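Local coordinates for putative methyl-accepting chemotaxis protein (Salmonella enterica subsp. enterica serovar Typhimurium str. LT2, PDB 6DB1) that probably senses chemical signals outside the cell through its N-terminal ligand-binding domain and passes them on to the chemotaxis machinery, at residues A92-L104 / W113-S125. Numbering follows the deposited sequence.
Sequences ALLEKGVVPQMQL and WSEHASTVTPALS
The antiparallel hairpin formed by the last two helices of a four-helix bundle is held together by Gln101, His116 and Leu124, each lodged as a knob in a hole of the facing helix. The segment axes approach to 8.7 Å at a crossing angle of -160°. Gln101 reaches across with its chain extended beyond CG and sits among Trp113, His116, Ala117 and Thr121. Its NE2 donates to Thr121 OG1 at 2.8 Å, the acceptor lying 20° out of the amide plane, while Ala117 CB packs against the same amide. The imidazole of His116 stands nearly perpendicular to that amide, with CD2 3.5 Å from Gln101 CG. A chi1 of 167°, turning CG away from the backbone N, sends the His116 ring between Gly97, Pro100, Gln101 and Leu104, and its NE2 gives a weak bond to Gly97 O at 3.3 Å. That carbonyl is also weakly bonded by Gln101 N, within a helix disturbed by a wide pi-type turn at 93-98 and by Pro100. The nearest CA atoms are those of Gly97 and Thr121, 4.7 Å apart. Leu124 fills the hole formed by Ala92, Leu93, Lys96 and Gly97, its CD1 3.6 Å from Gly97 N. Near the interhelical turn, Leu104 CD2 packs on the backbone of Trp113, whose side chain also meets Leu38 and Met42 of helix 13-46. Leu93 CD1 lies beside Leu124 CB at 4.1 Å, and Leu93 also touches Met63 of helix 54-73. This pairing of third and fourth helices is consistent with the four-helix sensor domains of chemoreceptors such as Tar.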
loop_
_atom_site.group_PDB
_atom_site.type_symbol
_atom_site.label_atom_id
_atom_site.label_comp_id
_atom_site.label_asym_id
_atom_site.label_seq_id
_atom_site.Cartn_x
_atom_site.Cartn_y
_atom_site.Cartn_z
ATOM N N ALA A 92 11.359 12.370 2.106
ATOM C CA ALA A 92 10.804 13.711 1.951
ATOM C C ALA A 92 9.343 13.728 2.435
ATOM O O ALA A 92 8.940 14.616 3.179
ATOM C CB ALA A 92 10.920 14.151 0.509
ATOM N N LEU A 93 8.559 12.750 1.989
ATOM C CA LEU A 93 7.160 12.670 2.356
ATOM C C LEU A 93 7.015 12.719 3.879
ATOM O O LEU A 93 6.125 13.392 4.407
ATOM C CB LEU A 93 6.582 11.376 1.777
ATOM C CG LEU A 93 5.157 11.022 2.194
ATOM C CD1 LEU A 93 4.201 12.179 1.941
ATOM C CD2 LEU A 93 4.701 9.773 1.455
ATOM N N LEU A 94 7.936 12.048 4.560
ATOM C CA LEU A 94 7.917 11.938 5.997
ATOM C C LEU A 94 8.401 13.221 6.673
ATOM O O LEU A 94 7.710 13.754 7.548
ATOM C CB LEU A 94 8.812 10.763 6.405
ATOM C CG LEU A 94 9.019 10.553 7.907
ATOM C CD1 LEU A 94 7.728 10.120 8.599
ATOM C CD2 LEU A 94 10.116 9.526 8.147
ATOM N N GLU A 95 9.576 13.708 6.297
ATOM C CA GLU A 95 10.167 14.862 7.008
ATOM C C GLU A 95 9.549 16.202 6.595
ATOM O O GLU A 95 9.652 17.153 7.368
ATOM C CB GLU A 95 11.679 14.901 6.800
ATOM C CG GLU A 95 12.402 13.873 7.640
ATOM C CD GLU A 95 13.787 13.504 7.149
ATOM O OE1 GLU A 95 14.261 12.413 7.532
ATOM O OE2 GLU A 95 14.386 14.303 6.380
ATOM N N LYS A 96 8.910 16.283 5.430
ATOM C CA LYS A 96 8.354 17.560 4.968
ATOM C C LYS A 96 6.823 17.521 4.894
ATOM O O LYS A 96 6.201 18.581 4.889
ATOM C CB LYS A 96 8.906 17.914 3.583
ATOM C CG LYS A 96 10.418 18.086 3.493
ATOM C CD LYS A 96 10.886 18.367 2.079
ATOM C CE LYS A 96 12.387 18.529 1.961
ATOM N NZ LYS A 96 12.796 18.787 0.558
ATOM N N GLY A 97 6.212 16.339 4.816
ATOM C CA GLY A 97 4.766 16.280 4.718
ATOM C C GLY A 97 4.107 15.839 6.016
ATOM O O GLY A 97 3.390 16.606 6.658
ATOM N N VAL A 98 4.429 14.617 6.417
ATOM C CA VAL A 98 3.844 13.938 7.558
ATOM C C VAL A 98 4.208 14.579 8.900
ATOM O O VAL A 98 3.326 14.812 9.727
ATOM C CB VAL A 98 4.263 12.460 7.545
ATOM C CG1 VAL A 98 4.000 11.775 8.873
ATOM C CG2 VAL A 98 3.594 11.715 6.402
ATOM N N VAL A 99 5.489 14.765 9.159
ATOM C CA VAL A 99 5.906 15.292 10.442
ATOM C C VAL A 99 5.317 16.693 10.660
ATOM O O VAL A 99 4.737 16.949 11.710
ATOM C CB VAL A 99 7.438 15.263 10.595
ATOM C CG1 VAL A 99 7.909 16.170 11.718
ATOM C CG2 VAL A 99 7.943 13.844 10.796
ATOM N N PRO A 100 5.460 17.596 9.695
ATOM C CA PRO A 100 4.867 18.883 9.986
ATOM C C PRO A 100 3.379 18.761 10.341
ATOM O O PRO A 100 2.958 19.296 11.376
ATOM C CB PRO A 100 5.085 19.700 8.708
ATOM C CG PRO A 100 6.397 19.168 8.204
ATOM C CD PRO A 100 6.312 17.683 8.495
ATOM N N GLN A 101 2.607 18.049 9.528
ATOM C CA GLN A 101 1.175 17.902 9.800
ATOM C C GLN A 101 0.943 17.532 11.268
ATOM O O GLN A 101 0.094 18.119 11.923
ATOM C CB GLN A 101 0.528 16.831 8.926
ATOM C CG GLN A 101 0.392 17.223 7.464
ATOM C CD GLN A 101 -0.540 16.279 6.748
ATOM O OE1 GLN A 101 -1.257 15.509 7.382
ATOM N NE2 GLN A 101 -0.559 16.348 5.425
HETATM N N MSE A 102 1.694 16.562 11.767
HETATM C CA MSE A 102 1.531 16.134 13.152
HETATM C C MSE A 102 1.855 17.203 14.155
HETATM O O MSE A 102 1.144 17.363 15.144
HETATM C CB MSE A 102 2.446 14.963 13.434
HETATM C CG MSE A 102 1.651 13.682 13.331
HETATM SE SE MSE A 102 0.994 13.191 15.107
HETATM C CE MSE A 102 -0.871 13.388 14.566
ATOM N N GLN A 103 2.937 17.938 13.927
ATOM C CA GLN A 103 3.333 18.986 14.857
ATOM C C GLN A 103 2.334 20.150 14.761
ATOM O O GLN A 103 1.974 20.774 15.772
ATOM C CB GLN A 103 4.786 19.382 14.585
ATOM C CG GLN A 103 5.773 18.273 14.950
ATOM C CD GLN A 103 7.222 18.589 14.649
ATOM O OE1 GLN A 103 7.546 19.314 13.706
ATOM N NE2 GLN A 103 8.119 17.995 15.426
ATOM N N LEU A 104 1.826 20.367 13.559
ATOM C CA LEU A 104 0.898 21.445 13.282
ATOM C C LEU A 104 -0.496 21.069 13.807
ATOM O O LEU A 104 -1.254 21.929 14.248
ATOM C CB LEU A 104 0.912 21.659 11.765
ATOM C CG LEU A 104 0.730 23.086 11.251
ATOM C CD1 LEU A 104 1.727 24.039 11.899
ATOM C CD2 LEU A 104 0.898 23.116 9.738
ATOM N N TRP A 113 -2.428 23.326 9.584
ATOM C CA TRP A 113 -2.578 21.859 9.439
ATOM C C TRP A 113 -3.487 21.473 8.268
ATOM O O TRP A 113 -3.159 20.563 7.522
ATOM C CB TRP A 113 -3.063 21.198 10.739
ATOM C CG TRP A 113 -3.615 19.832 10.479
ATOM C CD1 TRP A 113 -2.909 18.691 10.235
ATOM C CD2 TRP A 113 -5.003 19.484 10.342
ATOM N NE1 TRP A 113 -3.763 17.652 9.979
ATOM C CE2 TRP A 113 -5.054 18.107 10.039
ATOM C CE3 TRP A 113 -6.204 20.193 10.460
ATOM C CZ2 TRP A 113 -6.260 17.430 9.854
ATOM C CZ3 TRP A 113 -7.394 19.525 10.280
ATOM C CH2 TRP A 113 -7.419 18.162 9.981
ATOM N N SER A 114 -4.635 22.108 8.132
ATOM C CA SER A 114 -5.531 21.739 7.042
ATOM C C SER A 114 -4.987 22.262 5.704
ATOM O O SER A 114 -5.002 21.539 4.713
ATOM C CB SER A 114 -6.931 22.230 7.302
ATOM O OG SER A 114 -7.831 21.755 6.310
ATOM N N GLU A 115 -4.475 23.491 5.684
ATOM C CA GLU A 115 -3.971 24.083 4.439
ATOM C C GLU A 115 -2.657 23.409 4.007
ATOM O O GLU A 115 -2.462 23.158 2.817
ATOM C CB GLU A 115 -3.798 25.594 4.601
ATOM C CG GLU A 115 -3.801 26.342 3.278
ATOM C CD GLU A 115 -2.586 27.221 3.049
ATOM O OE1 GLU A 115 -2.699 28.445 3.259
ATOM O OE2 GLU A 115 -1.531 26.680 2.664
ATOM N N HIS A 116 -1.753 23.153 4.951
ATOM C CA HIS A 116 -0.468 22.489 4.650
ATOM C C HIS A 116 -0.723 21.116 4.021
ATOM O O HIS A 116 -0.136 20.759 2.995
ATOM C CB HIS A 116 0.371 22.333 5.928
ATOM C CG HIS A 116 1.550 21.422 5.798
ATOM N ND1 HIS A 116 2.842 21.891 5.655
ATOM C CD2 HIS A 116 1.641 20.075 5.814
ATOM C CE1 HIS A 116 3.676 20.870 5.585
ATOM N NE2 HIS A 116 2.963 19.746 5.677
ATOM N N ALA A 117 -1.616 20.376 4.674
ATOM C CA ALA A 117 -1.998 19.014 4.297
ATOM C C ALA A 117 -2.639 18.952 2.901
ATOM O O ALA A 117 -2.549 17.919 2.234
ATOM C CB ALA A 117 -2.941 18.458 5.339
ATOM N N SER A 118 -3.301 20.026 2.471
ATOM C CA SER A 118 -3.980 20.032 1.163
ATOM C C SER A 118 -3.074 20.565 0.045
ATOM O O SER A 118 -3.331 20.288 -1.131
ATOM C CB SER A 118 -5.251 20.838 1.213
ATOM O OG SER A 118 -6.200 20.241 2.082
ATOM N N THR A 119 -2.059 21.359 0.392
ATOM C CA THR A 119 -1.200 21.942 -0.638
ATOM C C THR A 119 0.176 21.262 -0.680
ATOM O O THR A 119 0.560 20.693 -1.708
ATOM C CB THR A 119 -1.025 23.453 -0.426
ATOM O OG1 THR A 119 -0.619 23.659 0.927
ATOM C CG2 THR A 119 -2.284 24.249 -0.697
ATOM N N VAL A 120 0.900 21.290 0.434
ATOM C CA VAL A 120 2.283 20.784 0.460
ATOM C C VAL A 120 2.352 19.252 0.386
ATOM O O VAL A 120 3.105 18.722 -0.438
ATOM C CB VAL A 120 3.036 21.295 1.703
ATOM C CG1 VAL A 120 4.444 20.720 1.784
ATOM C CG2 VAL A 120 3.075 22.814 1.746
ATOM N N THR A 121 1.601 18.548 1.230
ATOM C CA THR A 121 1.726 17.088 1.288
ATOM C C THR A 121 1.471 16.456 -0.096
ATOM O O THR A 121 2.407 15.923 -0.680
ATOM C CB THR A 121 0.913 16.513 2.454
ATOM O OG1 THR A 121 1.411 17.118 3.647
ATOM C CG2 THR A 121 1.034 15.010 2.580
ATOM N N PRO A 122 0.238 16.508 -0.639
ATOM C CA PRO A 122 -0.024 15.888 -1.949
ATOM C C PRO A 122 1.140 15.830 -2.955
ATOM O O PRO A 122 1.410 14.764 -3.502
ATOM C CB PRO A 122 -1.163 16.775 -2.449
ATOM C CG PRO A 122 -2.055 16.834 -1.237
ATOM C CD PRO A 122 -1.090 16.791 -0.063
ATOM N N ALA A 123 1.821 16.937 -3.201
ATOM C CA ALA A 123 2.937 16.925 -4.151
ATOM C C ALA A 123 3.957 15.845 -3.764
ATOM O O ALA A 123 4.442 15.108 -4.613
ATOM C CB ALA A 123 3.588 18.284 -4.185
ATOM N N LEU A 124 4.275 15.782 -2.472
ATOM C CA LEU A 124 5.251 14.831 -1.899
ATOM C C LEU A 124 4.710 13.403 -1.976
ATOM O O LEU A 124 5.460 12.437 -2.187
ATOM C CB LEU A 124 5.514 15.221 -0.442
ATOM C CG LEU A 124 6.123 16.606 -0.240
ATOM C CD1 LEU A 124 6.162 16.972 1.237
ATOM C CD2 LEU A 124 7.516 16.668 -0.850
ATOM N N SER A 125 3.405 13.294 -1.778
ATOM C CA SER A 125 2.743 12.020 -1.816
ATOM C C SER A 125 2.790 11.486 -3.252
ATOM O O SER A 125 3.148 10.350 -3.483
ATOM C CB SER A 125 1.336 12.146 -1.307
ATOM O OG SER A 125 0.747 10.872 -1.137
#